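Long-range contacts in N-acetylglucosamine-6-phosphate deacetylase (Mycobacterium smegmatis, PDB 6FV4), which probably removes the acetyl group of N-acetylglucosamine 6-phosphate by hydrolysis, with the help of bound divalent metal ions: residues B[70-75]-B[279-284]; B[108-113]-B[153-158]; B[136-141]-B[176-181]; B[141-146]-B[181-186]; B[199-204]-B[222-227]. The protein carries 1 engineered substitution. One frame throughout, in Å; residues are numbered along the deposited sequence.

Contact 1 of 5, residues B[70-75]-B[279-284]; sequences DTHLHG and SLITAA. Engineered in segment 279-284: Ala283 (natural residue Asp). With ZN (zinc ion), chain H.
The hydroxyl of Thr282 donates to Asp70, with OG1 2.6 Å from OD1 on the syn lone pair of that oxygen. The other carboxylate oxygen, OD2, takes a weak bond from Thr282 N. Thr282 OG1 also accepts from Ala284 N in an ST turn, a double task that suits threonine: its hydroxyl, placed between backbone N and carbonyl carbon (chi1 63°), joins a carboxylate to its own chain. Beyond it Ala283 N meets His72 O at 2.9 Å. Ala284 O is held twice, by His74 N at 2.7 Å in the carbonyl plane and by Gly75 N at 3.0 Å from above that plane. Further back, a water bridges Thr71 N and Leu280 O.

Ile281 packs around these bonds, setting CD1 3.6 Å from ND1 of the His72 ring, whose ND1 is hydrogen-bonded to Glu253, and resting CG2 on Thr71 OG1. The contact brings together the first and last strands of the (beta/alpha)8 barrel of the amidohydrolases, and the His-X-His motif of the first strand sends His72 NE2 and His74 NE2 to the zinc ion, each at 2.1 Å. Ala283 is engineered, replacing the aspartate predicted to be the proton donor and acceptor; its CB lies 4.2 Å from His72 NE2, so the backbone holds this position at the metal site but the residue offers it just a methyl.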
# COMPACT_ATOMS: atom_id res chain seq x y z
N ASP B 70 -7.84 -17.78 14.99
CA ASP B 70 -7.87 -16.43 15.55
C ASP B 70 -6.69 -16.26 16.50
O ASP B 70 -6.66 -16.86 17.58
CB ASP B 70 -9.19 -16.17 16.26
CG ASP B 70 -9.43 -14.69 16.54
OD1 ASP B 70 -10.52 -14.36 17.07
OD2 ASP B 70 -8.53 -13.86 16.24
N THR B 71 -5.71 -15.45 16.09
CA THR B 71 -4.47 -15.34 16.84
C THR B 71 -4.41 -14.11 17.74
O THR B 71 -3.35 -13.81 18.29
CB THR B 71 -3.27 -15.32 15.88
OG1 THR B 71 -3.42 -14.26 14.93
CG2 THR B 71 -3.18 -16.66 15.14
N HIS B 72 -5.52 -13.41 17.93
CA HIS B 72 -5.49 -12.22 18.77
C HIS B 72 -6.94 -11.93 19.17
O HIS B 72 -7.70 -11.38 18.37
CB HIS B 72 -4.85 -11.05 18.02
CG HIS B 72 -4.84 -9.75 18.76
ND1 HIS B 72 -4.04 -8.69 18.39
CD2 HIS B 72 -5.54 -9.32 19.84
CE1 HIS B 72 -4.24 -7.67 19.21
NE2 HIS B 72 -5.15 -8.03 20.10
N LEU B 73 -7.30 -12.33 20.38
CA LEU B 73 -8.63 -12.04 20.91
C LEU B 73 -8.57 -12.09 22.43
O LEU B 73 -7.71 -12.75 23.01
CB LEU B 73 -9.69 -13.02 20.40
CG LEU B 73 -9.59 -14.46 20.84
CD1 LEU B 73 -10.97 -15.11 20.74
CD2 LEU B 73 -8.58 -15.19 19.98
N HIS B 74 -9.52 -11.38 23.05
CA HIS B 74 -9.51 -11.17 24.49
C HIS B 74 -10.62 -11.92 25.21
O HIS B 74 -10.51 -12.14 26.42
CB HIS B 74 -9.62 -9.67 24.80
CG HIS B 74 -8.45 -8.89 24.30
ND1 HIS B 74 -7.28 -8.77 25.02
CD2 HIS B 74 -8.25 -8.25 23.12
CE1 HIS B 74 -6.41 -8.06 24.32
NE2 HIS B 74 -6.98 -7.73 23.17
N GLY B 75 -11.66 -12.32 24.50
CA GLY B 75 -12.70 -13.10 25.13
C GLY B 75 -13.92 -13.18 24.25
O GLY B 75 -13.84 -13.03 23.03
N SER B 279 -3.06 -11.45 8.18
CA SER B 279 -3.87 -12.29 9.05
C SER B 279 -5.13 -11.53 9.45
O SER B 279 -5.04 -10.39 9.93
CB SER B 279 -3.11 -12.66 10.33
OG SER B 279 -1.98 -13.45 10.03
N LEU B 280 -6.28 -12.17 9.32
CA LEU B 280 -7.52 -11.64 9.87
C LEU B 280 -7.59 -12.04 11.33
O LEU B 280 -7.31 -13.19 11.66
CB LEU B 280 -8.72 -12.17 9.10
CG LEU B 280 -8.74 -11.73 7.62
CD1 LEU B 280 -9.74 -12.56 6.84
CD2 LEU B 280 -9.09 -10.29 7.54
N ILE B 281 -7.91 -11.09 12.21
CA ILE B 281 -8.08 -11.31 13.64
C ILE B 281 -9.37 -10.62 14.04
O ILE B 281 -9.93 -9.79 13.31
CB ILE B 281 -6.90 -10.77 14.49
CG1 ILE B 281 -6.80 -9.25 14.32
CG2 ILE B 281 -5.57 -11.47 14.13
CD1 ILE B 281 -6.12 -8.53 15.46
N THR B 282 -9.87 -10.97 15.22
CA THR B 282 -11.04 -10.30 15.76
C THR B 282 -10.70 -9.23 16.77
O THR B 282 -11.41 -8.22 16.86
CB THR B 282 -11.99 -11.31 16.42
OG1 THR B 282 -11.35 -11.95 17.56
CG2 THR B 282 -12.45 -12.36 15.40
N ALA B 283 -9.64 -9.45 17.57
CA ALA B 283 -9.42 -8.71 18.81
C ALA B 283 -10.69 -8.69 19.65
O ALA B 283 -10.98 -7.72 20.34
CB ALA B 283 -8.92 -7.28 18.52
N ALA B 284 -11.46 -9.77 19.60
CA ALA B 284 -12.78 -9.80 20.21
C ALA B 284 -12.71 -9.59 21.72
O ALA B 284 -11.87 -10.19 22.41
CB ALA B 284 -13.47 -11.13 19.93
ZN ZN H . -5.98 -6.78 21.60
O HOH W 1 -5.78 -14.66 13.29

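Contact 2 of 5, residues B[108-113]-B[153-158]; sequences LVTAGP and VLMRDP
Arg156 reaches across to the backbone of Ala111 and grips its carbonyl oxygen end-on: NH1 and NH2 of Arg156 each lie 3.0 Å from Ala111 O. The oxygen sits almost in the guanidinium plane, 6° out of it, and NH2 approaches within the carbonyl plane whereas NH1 is tilted from it. The ring of Pro113 lies over one face of the guanidinium, with Pro113 CG 3.9 Å from Arg156 NH2 and offset toward the rim. An arginine suits this place because its chain, extended from CG to NE, can span the gap and still offer several N-H groups. NH2 also forms a salt bridge with Glu162 of helix 160-170, and NH1 gives a weak bond to Leu154 O within its own segment, so the group is held from several directions.

The carbonyl so gripped belongs to the loop that follows the second strand of the (beta/alpha)8 barrel. Gly112 is the N-cap of helix 113-129 and Pro113 opens that helix, a position where a proline's missing N-H costs no helical bond. Segment 153-158, for its part, lies in the long loop between the third strand and helix 160-170.

Thr110 and Leu154 supply the apolar half. Their side chains run antiparallel alongside each other, Thr110 CG2 coming 3.5 Å from Leu154 CB. The first torsion of Thr110 (chi1 -70°) places the hydroxyl beside the backbone N and turns the methyl to Leu154. Leu154 sends its branches over the backbone beyond: CD1 is 4.0 Å from Gly112 N, and CD2 approaches Gly112 CA at 4.2 Å.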
# COMPACT_ATOMS: atom_id res chain seq x y z
N LEU B 108 -3.62 -11.13 26.46
CA LEU B 108 -3.69 -10.43 27.73
C LEU B 108 -3.28 -8.99 27.51
O LEU B 108 -2.25 -8.74 26.88
CB LEU B 108 -2.76 -11.08 28.77
CG LEU B 108 -3.03 -12.51 29.17
CD1 LEU B 108 -1.92 -12.99 30.11
CD2 LEU B 108 -4.37 -12.58 29.89
N VAL B 109 -4.04 -8.04 28.07
CA VAL B 109 -3.67 -6.64 27.96
C VAL B 109 -2.65 -6.28 29.04
O VAL B 109 -2.35 -7.09 29.92
CB VAL B 109 -4.89 -5.70 28.07
CG1 VAL B 109 -5.88 -5.98 26.96
CG2 VAL B 109 -5.53 -5.83 29.45
N THR B 110 -2.12 -5.06 28.95
CA THR B 110 -1.14 -4.55 29.91
C THR B 110 -1.61 -4.78 31.34
O THR B 110 -2.73 -4.43 31.71
CB THR B 110 -0.88 -3.06 29.66
OG1 THR B 110 -0.16 -2.90 28.43
CG2 THR B 110 -0.06 -2.46 30.77
N ALA B 111 -0.75 -5.39 32.14
CA ALA B 111 -1.06 -5.69 33.53
C ALA B 111 0.18 -5.50 34.39
O ALA B 111 1.31 -5.46 33.90
CB ALA B 111 -1.61 -7.12 33.70
N GLY B 112 -0.05 -5.41 35.71
CA GLY B 112 1.03 -5.33 36.67
C GLY B 112 1.84 -6.61 36.69
O GLY B 112 1.38 -7.66 36.24
N PRO B 113 3.06 -6.55 37.25
CA PRO B 113 3.96 -7.72 37.16
C PRO B 113 3.42 -8.96 37.85
O PRO B 113 3.52 -10.06 37.31
CB PRO B 113 5.25 -7.22 37.83
CG PRO B 113 5.12 -5.72 37.90
CD PRO B 113 3.66 -5.46 38.04
N VAL B 153 -1.31 3.35 32.06
CA VAL B 153 -0.52 3.74 33.23
C VAL B 153 0.41 2.61 33.68
O VAL B 153 1.37 2.86 34.42
CB VAL B 153 -1.40 4.23 34.39
CG1 VAL B 153 -1.97 5.61 34.09
CG2 VAL B 153 -2.52 3.24 34.70
N LEU B 154 0.18 1.37 33.24
CA LEU B 154 1.05 0.26 33.60
C LEU B 154 2.07 -0.08 32.52
O LEU B 154 2.88 -1.00 32.72
CB LEU B 154 0.22 -0.98 33.94
CG LEU B 154 -0.70 -0.96 35.16
CD1 LEU B 154 -1.86 -1.94 34.97
CD2 LEU B 154 0.06 -1.27 36.46
N MET B 155 2.05 0.61 31.38
CA MET B 155 3.06 0.39 30.36
C MET B 155 4.45 0.65 30.94
O MET B 155 4.64 1.58 31.74
CB MET B 155 2.80 1.31 29.15
CG MET B 155 1.48 1.04 28.45
SD MET B 155 1.21 2.05 26.96
CE MET B 155 1.68 3.67 27.59
N ARG B 156 5.42 -0.18 30.57
CA ARG B 156 6.75 -0.03 31.14
C ARG B 156 7.79 -0.59 30.18
O ARG B 156 7.47 -1.35 29.26
CB ARG B 156 6.86 -0.72 32.51
CG ARG B 156 6.44 -2.20 32.52
CD ARG B 156 6.34 -2.74 33.96
NE ARG B 156 5.89 -4.13 34.01
CZ ARG B 156 4.61 -4.52 34.06
NH1 ARG B 156 3.63 -3.63 34.05
NH2 ARG B 156 4.32 -5.81 34.13
N ASP B 157 9.04 -0.19 30.41
CA ASP B 157 10.15 -0.66 29.59
C ASP B 157 10.27 -2.18 29.70
O ASP B 157 9.95 -2.76 30.75
CB ASP B 157 11.46 -0.02 30.04
CG ASP B 157 11.63 1.43 29.58
OD1 ASP B 157 10.76 1.99 28.86
OD2 ASP B 157 12.67 2.02 29.94
N PRO B 158 10.73 -2.87 28.63
CA PRO B 158 10.89 -4.33 28.70
C PRO B 158 12.15 -4.77 29.44
O PRO B 158 13.24 -4.79 28.87
CB PRO B 158 10.93 -4.75 27.22
CG PRO B 158 11.48 -3.56 26.53
CD PRO B 158 10.92 -2.37 27.26

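Contact 3 of 5, residues B[136-141]-B[176-181]; sequences HLEGPW and MVTIAP. With CD (cadmium ion), chain J; ZN (zinc ion), chain H.
Thr178 OG1 has two partners, His136 NE2 at 2.8 Å in a nearly straight bond and Thr224 OG1 outside the two segments. Either His136 or Thr178 may be the donor. The imidazole lies with its edge toward the hydroxyl. Met176, bent at its last torsion, lays CE over the centre of one ring face, 3.6 Å from the His136 centroid, in a CH-pi contact, and Ser107 bonds to ND1.

Parallel strands carry these groups, the third and fourth of the (beta/alpha)8 barrel, joined by a beta-alpha-beta crossover through helix 160-170. Leu137 N to Met176 O and Thr178 N to Leu137 O are their backbone rungs. On the opposite face of the sheet from His136, Leu137 and Val177 touch, Leu137 packing toward helix 160-170 and Val177 toward helix 186-195. Past the cis peptide before Pro140, Trp141 presents its ring edge to Val177, CE3 3.8 Å from CG1, while Trp141 O accepts from Ala180 N at 3.0 Å.

Glu138, its chain extended, bridges both metals, OE1 2.1 Å from zinc and OE2 2.4 Å from cadmium; a carboxylate suits this role, since its two oxygens would help balance the charge of two cations.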
# COMPACT_ATOMS: atom_id res chain seq x y z
N HIS B 136 -0.95 -14.64 24.02
CA HIS B 136 -0.40 -13.44 23.43
C HIS B 136 -0.37 -12.36 24.50
O HIS B 136 -1.41 -12.04 25.08
CB HIS B 136 -1.25 -13.02 22.23
CG HIS B 136 -1.00 -11.62 21.74
ND1 HIS B 136 -2.00 -10.85 21.20
CD2 HIS B 136 0.13 -10.88 21.67
CE1 HIS B 136 -1.51 -9.68 20.84
NE2 HIS B 136 -0.22 -9.67 21.10
N LEU B 137 0.81 -11.81 24.76
CA LEU B 137 0.92 -10.70 25.70
C LEU B 137 0.87 -9.40 24.91
O LEU B 137 1.87 -8.97 24.33
CB LEU B 137 2.21 -10.80 26.51
CG LEU B 137 2.45 -12.16 27.17
CD1 LEU B 137 3.78 -12.13 27.89
CD2 LEU B 137 1.31 -12.48 28.11
N GLU B 138 -0.31 -8.79 24.88
CA GLU B 138 -0.47 -7.46 24.28
C GLU B 138 -0.29 -6.40 25.37
O GLU B 138 -1.23 -5.76 25.84
CB GLU B 138 -1.82 -7.32 23.60
CG GLU B 138 -1.89 -6.01 22.78
CD GLU B 138 -3.18 -5.84 22.04
OE1 GLU B 138 -4.19 -6.34 22.54
OE2 GLU B 138 -3.17 -5.19 20.98
N GLY B 139 0.97 -6.24 25.76
CA GLY B 139 1.32 -5.47 26.92
C GLY B 139 2.13 -6.33 27.88
O GLY B 139 2.09 -7.56 27.82
N PRO B 140 2.88 -5.70 28.79
CA PRO B 140 2.87 -4.28 29.14
C PRO B 140 3.94 -3.42 28.46
O PRO B 140 4.06 -2.24 28.77
CB PRO B 140 3.14 -4.32 30.65
CG PRO B 140 4.12 -5.45 30.76
CD PRO B 140 3.73 -6.47 29.71
N TRP B 141 4.73 -4.00 27.57
CA TRP B 141 5.86 -3.29 26.99
C TRP B 141 5.47 -2.49 25.75
O TRP B 141 6.07 -2.56 24.67
CB TRP B 141 6.97 -4.29 26.73
CG TRP B 141 7.22 -5.05 28.01
CD1 TRP B 141 7.58 -4.51 29.20
CD2 TRP B 141 7.06 -6.46 28.24
NE1 TRP B 141 7.70 -5.49 30.16
CE2 TRP B 141 7.38 -6.70 29.59
CE3 TRP B 141 6.70 -7.54 27.43
CZ2 TRP B 141 7.34 -7.97 30.16
CZ3 TRP B 141 6.66 -8.79 27.98
CH2 TRP B 141 6.98 -9.01 29.34
N MET B 176 3.16 -15.22 21.51
CA MET B 176 3.35 -13.94 20.86
C MET B 176 3.38 -12.84 21.92
O MET B 176 2.62 -12.89 22.90
CB MET B 176 2.23 -13.67 19.84
CG MET B 176 2.38 -12.34 19.12
SD MET B 176 1.41 -12.31 17.59
CE MET B 176 -0.26 -12.38 18.23
N VAL B 177 4.27 -11.87 21.72
CA VAL B 177 4.42 -10.72 22.62
C VAL B 177 4.50 -9.45 21.77
O VAL B 177 5.40 -9.32 20.93
CB VAL B 177 5.66 -10.85 23.51
CG1 VAL B 177 5.86 -9.59 24.37
CG2 VAL B 177 5.53 -12.08 24.41
N THR B 178 3.59 -8.51 22.01
CA THR B 178 3.61 -7.21 21.33
C THR B 178 4.60 -6.26 22.01
O THR B 178 4.57 -6.09 23.24
CB THR B 178 2.22 -6.58 21.34
OG1 THR B 178 1.33 -7.39 20.56
CG2 THR B 178 2.25 -5.17 20.73
N ILE B 179 5.50 -5.68 21.21
CA ILE B 179 6.58 -4.82 21.68
C ILE B 179 6.47 -3.48 20.96
O ILE B 179 6.42 -3.45 19.72
CB ILE B 179 7.96 -5.47 21.41
CG1 ILE B 179 8.11 -6.75 22.22
CG2 ILE B 179 9.11 -4.53 21.77
CD1 ILE B 179 8.09 -6.48 23.70
N ALA B 180 6.43 -2.39 21.72
CA ALA B 180 6.58 -1.06 21.14
C ALA B 180 8.06 -0.79 20.90
O ALA B 180 8.84 -0.78 21.87
CB ALA B 180 5.97 0.00 22.05
N PRO B 181 8.50 -0.58 19.65
CA PRO B 181 9.94 -0.59 19.35
C PRO B 181 10.74 0.59 19.89
O PRO B 181 11.97 0.55 19.79
CB PRO B 181 9.98 -0.61 17.82
CG PRO B 181 8.68 -1.14 17.40
CD PRO B 181 7.69 -0.67 18.42
CD CD J . -4.83 -3.42 21.10
ZN ZN H . -5.98 -6.78 21.60
O HOH W 2 8.81 -1.98 24.29
O HOH W 3 -6.45 -1.44 20.71

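Contact 4 of 5, residues B[141-146]-B[181-186]; sequences WLSTLR and PERDGA
Trp141 meets Arg183 through its backbone, its carbonyl carbon lying 4.2 Å from Arg183 CD, where two beta-to-alpha loops of the barrel run together. The first follows the third strand and the second the fourth, at the end of the barrel that carries the metals. In the second loop a type II turn from Arg183 to Ala186 leads into helix 186-195, with Gly185 taking the positive phi of its third position.

Leu142 offers its carbonyl oxygen to Arg183 NH1 at 2.8 Å. The donor lies in the carbonyl plane, whereas the oxygen stands 23° out of the guanidinium plane. The bend of the arginine at chi3 (76°) turns NH1 back to this oxygen. Arg183 NE is engaged by Asp157 in a salt bridge, so its head ties two distant points of the first loop to its own, work suited to the several N-H groups of arginine. Leu142 leaves the backbone away from the second loop, and its side chain packs near His204.

Ser143 is small enough to admit both neighbours: its CB lies 3.9 Å from Arg183 CG and 3.5 Å from Glu182 OE2. Glu182 bends at chi2 to come so close, and its carboxylate is bound by Thr205 and by Glu206 N. Between the two residues one water lies 2.7 Å from Ser143 OG and donates to Glu182 OE2, also at 2.7 Å.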
# COMPACT_ATOMS: atom_id res chain seq x y z
N TRP B 141 4.73 -4.00 27.57
CA TRP B 141 5.86 -3.29 26.99
C TRP B 141 5.47 -2.49 25.75
O TRP B 141 6.07 -2.56 24.67
CB TRP B 141 6.97 -4.29 26.73
CG TRP B 141 7.22 -5.05 28.01
CD1 TRP B 141 7.58 -4.51 29.20
CD2 TRP B 141 7.06 -6.46 28.24
NE1 TRP B 141 7.70 -5.49 30.16
CE2 TRP B 141 7.38 -6.70 29.59
CE3 TRP B 141 6.70 -7.54 27.43
CZ2 TRP B 141 7.34 -7.97 30.16
CZ3 TRP B 141 6.66 -8.79 27.98
CH2 TRP B 141 6.98 -9.01 29.34
N LEU B 142 4.42 -1.70 25.95
CA LEU B 142 3.78 -0.86 24.95
C LEU B 142 4.07 0.61 25.22
O LEU B 142 4.59 0.99 26.27
CB LEU B 142 2.27 -1.11 24.93
CG LEU B 142 1.82 -2.56 24.92
CD1 LEU B 142 0.31 -2.65 24.83
CD2 LEU B 142 2.48 -3.35 23.79
N SER B 143 3.74 1.45 24.24
CA SER B 143 3.97 2.88 24.38
C SER B 143 3.09 3.70 23.44
O SER B 143 3.61 4.36 22.53
CB SER B 143 5.44 3.22 24.12
OG SER B 143 5.76 4.48 24.68
N THR B 144 1.78 3.66 23.63
CA THR B 144 0.93 4.61 22.92
C THR B 144 -0.21 5.03 23.83
O THR B 144 -0.64 4.28 24.72
CB THR B 144 0.39 4.06 21.59
OG1 THR B 144 -0.23 5.12 20.86
CG2 THR B 144 -0.65 2.97 21.82
N LEU B 145 -0.69 6.25 23.60
CA LEU B 145 -1.87 6.78 24.26
C LEU B 145 -3.05 6.91 23.30
O LEU B 145 -4.10 7.44 23.69
CB LEU B 145 -1.56 8.13 24.92
CG LEU B 145 -0.33 8.17 25.82
CD1 LEU B 145 -0.25 9.49 26.60
CD2 LEU B 145 -0.30 6.97 26.76
N ARG B 146 -2.89 6.46 22.06
CA ARG B 146 -3.94 6.58 21.07
C ARG B 146 -5.14 5.72 21.46
O ARG B 146 -5.06 4.84 22.32
CB ARG B 146 -3.43 6.16 19.68
CG ARG B 146 -2.39 7.11 19.12
CD ARG B 146 -1.77 6.62 17.81
NE ARG B 146 -0.67 7.52 17.44
CZ ARG B 146 -0.82 8.61 16.69
NH1 ARG B 146 -2.00 8.91 16.18
NH2 ARG B 146 0.23 9.38 16.44
N PRO B 181 8.50 -0.58 19.65
CA PRO B 181 9.94 -0.59 19.35
C PRO B 181 10.74 0.59 19.89
O PRO B 181 11.97 0.55 19.79
CB PRO B 181 9.98 -0.61 17.82
CG PRO B 181 8.68 -1.14 17.40
CD PRO B 181 7.69 -0.67 18.42
N GLU B 182 10.11 1.64 20.43
CA GLU B 182 10.84 2.84 20.82
C GLU B 182 11.20 2.88 22.30
O GLU B 182 11.97 3.75 22.71
CB GLU B 182 10.06 4.11 20.45
CG GLU B 182 8.84 4.41 21.30
CD GLU B 182 7.59 3.68 20.83
OE1 GLU B 182 7.72 2.54 20.32
OE2 GLU B 182 6.48 4.23 20.98
N ARG B 183 10.69 1.95 23.12
CA ARG B 183 11.05 1.92 24.53
C ARG B 183 12.50 1.46 24.72
O ARG B 183 13.01 0.62 23.97
CB ARG B 183 10.11 1.00 25.31
CG ARG B 183 8.66 1.45 25.30
CD ARG B 183 7.91 0.85 26.46
NE ARG B 183 8.23 1.55 27.71
CZ ARG B 183 7.42 2.42 28.30
NH1 ARG B 183 6.24 2.68 27.77
NH2 ARG B 183 7.80 3.02 29.41
N ASP B 184 13.16 2.04 25.71
CA ASP B 184 14.47 1.54 26.12
C ASP B 184 14.42 0.04 26.33
O ASP B 184 13.54 -0.47 27.02
CB ASP B 184 14.94 2.23 27.40
CG ASP B 184 15.25 3.70 27.20
OD1 ASP B 184 15.86 4.04 26.15
OD2 ASP B 184 14.90 4.52 28.08
N GLY B 185 15.35 -0.68 25.67
CA GLY B 185 15.44 -2.12 25.78
C GLY B 185 14.58 -2.93 24.83
O GLY B 185 14.61 -4.16 24.90
N ALA B 186 13.84 -2.27 23.92
CA ALA B 186 12.90 -2.97 23.05
C ALA B 186 13.62 -3.91 22.10
O ALA B 186 13.19 -5.05 21.89
CB ALA B 186 12.05 -1.97 22.26
O HOH W 4 5.96 6.25 22.62

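Contact 5 of 5, residues B[199-204]-B[222-227]; sequences VAAVGH and VGTHLF. With CD (cadmium ion), chain J.
Thr224 stands at the centre of this contact and points toward segment 199-204. Its CB lies 3.5 Å from Val202 O and 3.9 Å from Gly203 CA. Gly203, without a side chain, lets Thr224 come this close. From CB one branch, OG1, comes 3.2 Å from Ala201 CB; its polar partner is Thr178 OG1, on the strand beyond 199-202. This branch is anti to the carbonyl carbon (chi1 -53°). The other branch, CG2, lies over the ring centre of His225, next along its own chain, and also touches His72; a beta-branched residue thus serves a hydroxyl and a ring.

The strands are the fifth and sixth of the (beta/alpha)8 barrel, parallel neighbours linked by helix 209-217 in a beta-alpha-beta crossover. Val202 uses both its backbone groups toward this one neighbour, N to Val222 O at 2.8 Å and O from Thr224 N at 2.7 Å. On the sheet face of Ala201 and Val222, the small alanine lets Val222 CG1 close on its CB, while Val222 CG2 meets Val199 CG1 at 3.6 Å.

Where the strands end, each loop contributes a histidine to the cadmium ion: His204 NE2 binds it at 2.3 Å and His225 NE2 at 2.5 Å. Their rings meet obliquely, planes at 49°, with His204 NE2 near the plane of the His225 ring at its edge. Glu138, His150 and a water add further ligands.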
# COMPACT_ATOMS: atom_id res chain seq x y z
N VAL B 199 7.05 -15.37 19.14
CA VAL B 199 6.92 -14.37 18.09
C VAL B 199 6.92 -12.98 18.70
O VAL B 199 6.22 -12.71 19.69
CB VAL B 199 5.64 -14.61 17.26
CG1 VAL B 199 5.48 -13.51 16.22
CG2 VAL B 199 5.66 -15.98 16.57
N ALA B 200 7.72 -12.08 18.13
CA ALA B 200 7.71 -10.68 18.53
C ALA B 200 6.83 -9.93 17.54
O ALA B 200 7.06 -9.98 16.33
CB ALA B 200 9.13 -10.13 18.56
N ALA B 201 5.80 -9.26 18.06
CA ALA B 201 4.91 -8.43 17.25
C ALA B 201 5.17 -6.96 17.56
O ALA B 201 5.55 -6.61 18.67
CB ALA B 201 3.44 -8.79 17.51
N VAL B 202 4.99 -6.09 16.55
CA VAL B 202 5.10 -4.64 16.73
C VAL B 202 3.69 -4.07 16.83
O VAL B 202 2.82 -4.40 16.02
CB VAL B 202 5.87 -3.97 15.58
CG1 VAL B 202 5.73 -2.44 15.65
CG2 VAL B 202 7.33 -4.31 15.63
N GLY B 203 3.45 -3.22 17.83
CA GLY B 203 2.12 -2.69 18.04
C GLY B 203 2.15 -1.66 19.15
O GLY B 203 3.16 -1.49 19.84
N HIS B 204 1.03 -0.95 19.28
CA HIS B 204 0.80 -0.00 20.37
C HIS B 204 1.99 0.93 20.57
O HIS B 204 2.56 1.03 21.65
CB HIS B 204 0.47 -0.74 21.67
CG HIS B 204 -0.95 -1.20 21.72
ND1 HIS B 204 -1.93 -0.50 22.40
CD2 HIS B 204 -1.56 -2.25 21.14
CE1 HIS B 204 -3.08 -1.12 22.24
NE2 HIS B 204 -2.89 -2.18 21.47
N VAL B 222 5.51 -9.89 13.15
CA VAL B 222 4.06 -9.67 13.13
C VAL B 222 3.79 -8.20 13.43
O VAL B 222 4.48 -7.59 14.25
CB VAL B 222 3.32 -10.60 14.11
CG1 VAL B 222 1.87 -10.16 14.29
CG2 VAL B 222 3.38 -12.06 13.63
N GLY B 223 2.81 -7.62 12.72
CA GLY B 223 2.25 -6.33 13.09
C GLY B 223 0.93 -6.52 13.80
O GLY B 223 -0.01 -7.09 13.25
N THR B 224 0.87 -6.07 15.07
CA THR B 224 -0.36 -6.13 15.86
C THR B 224 -1.36 -5.09 15.37
O THR B 224 -1.04 -3.90 15.34
CB THR B 224 -0.07 -5.87 17.35
OG1 THR B 224 0.95 -6.76 17.80
CG2 THR B 224 -1.32 -6.09 18.18
N HIS B 225 -2.59 -5.54 15.09
CA HIS B 225 -3.67 -4.85 14.38
C HIS B 225 -3.24 -3.56 13.69
O HIS B 225 -3.44 -2.45 14.21
CB HIS B 225 -4.88 -4.59 15.30
CG HIS B 225 -4.55 -3.94 16.61
ND1 HIS B 225 -3.63 -2.93 16.73
CD2 HIS B 225 -5.06 -4.14 17.85
CE1 HIS B 225 -3.57 -2.53 17.99
NE2 HIS B 225 -4.45 -3.23 18.68
N LEU B 226 -2.62 -3.73 12.52
CA LEU B 226 -2.12 -2.64 11.69
C LEU B 226 -3.10 -1.49 11.62
O LEU B 226 -4.30 -1.70 11.42
CB LEU B 226 -1.84 -3.17 10.28
CG LEU B 226 -0.85 -2.32 9.49
CD1 LEU B 226 0.56 -2.59 9.92
CD2 LEU B 226 -0.99 -2.57 7.98
N PHE B 227 -2.56 -0.28 11.80
CA PHE B 227 -3.24 1.02 11.77
C PHE B 227 -3.93 1.36 13.09
O PHE B 227 -4.08 2.54 13.42
CB PHE B 227 -4.24 1.12 10.61
CG PHE B 227 -3.59 1.33 9.27
CD1 PHE B 227 -3.18 2.61 8.87
CD2 PHE B 227 -3.36 0.26 8.42
CE1 PHE B 227 -2.57 2.81 7.62
CE2 PHE B 227 -2.75 0.45 7.18
CZ PHE B 227 -2.35 1.73 6.78
CD CD J . -4.83 -3.42 21.10
O HOH W 3 -6.45 -1.44 20.71

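Overall arrangement
Contacts 1, 3 and 5 are buried and belong to the barrel wall: 3 and 5 join neighbouring parallel strands by regular backbone rungs, whereas 1 joins the first and last strands through bonds that follow no regular ladder, using a carboxylate and a water as well. Together they frame the two metals, 1 and 3 sharing zinc and 3 and 5 sharing cadmium, so imidazole and carboxylate chemistry dominates there. Contacts 2 and 4 lie farther out and are only partly buried. Each has an arginine that grips a backbone carbonyl of another loop, and the salt bridge of Asp157 with Arg183 joins them. Contact 4 shares Trp141 and Pro181 with contact 3, whose strands its loops continue.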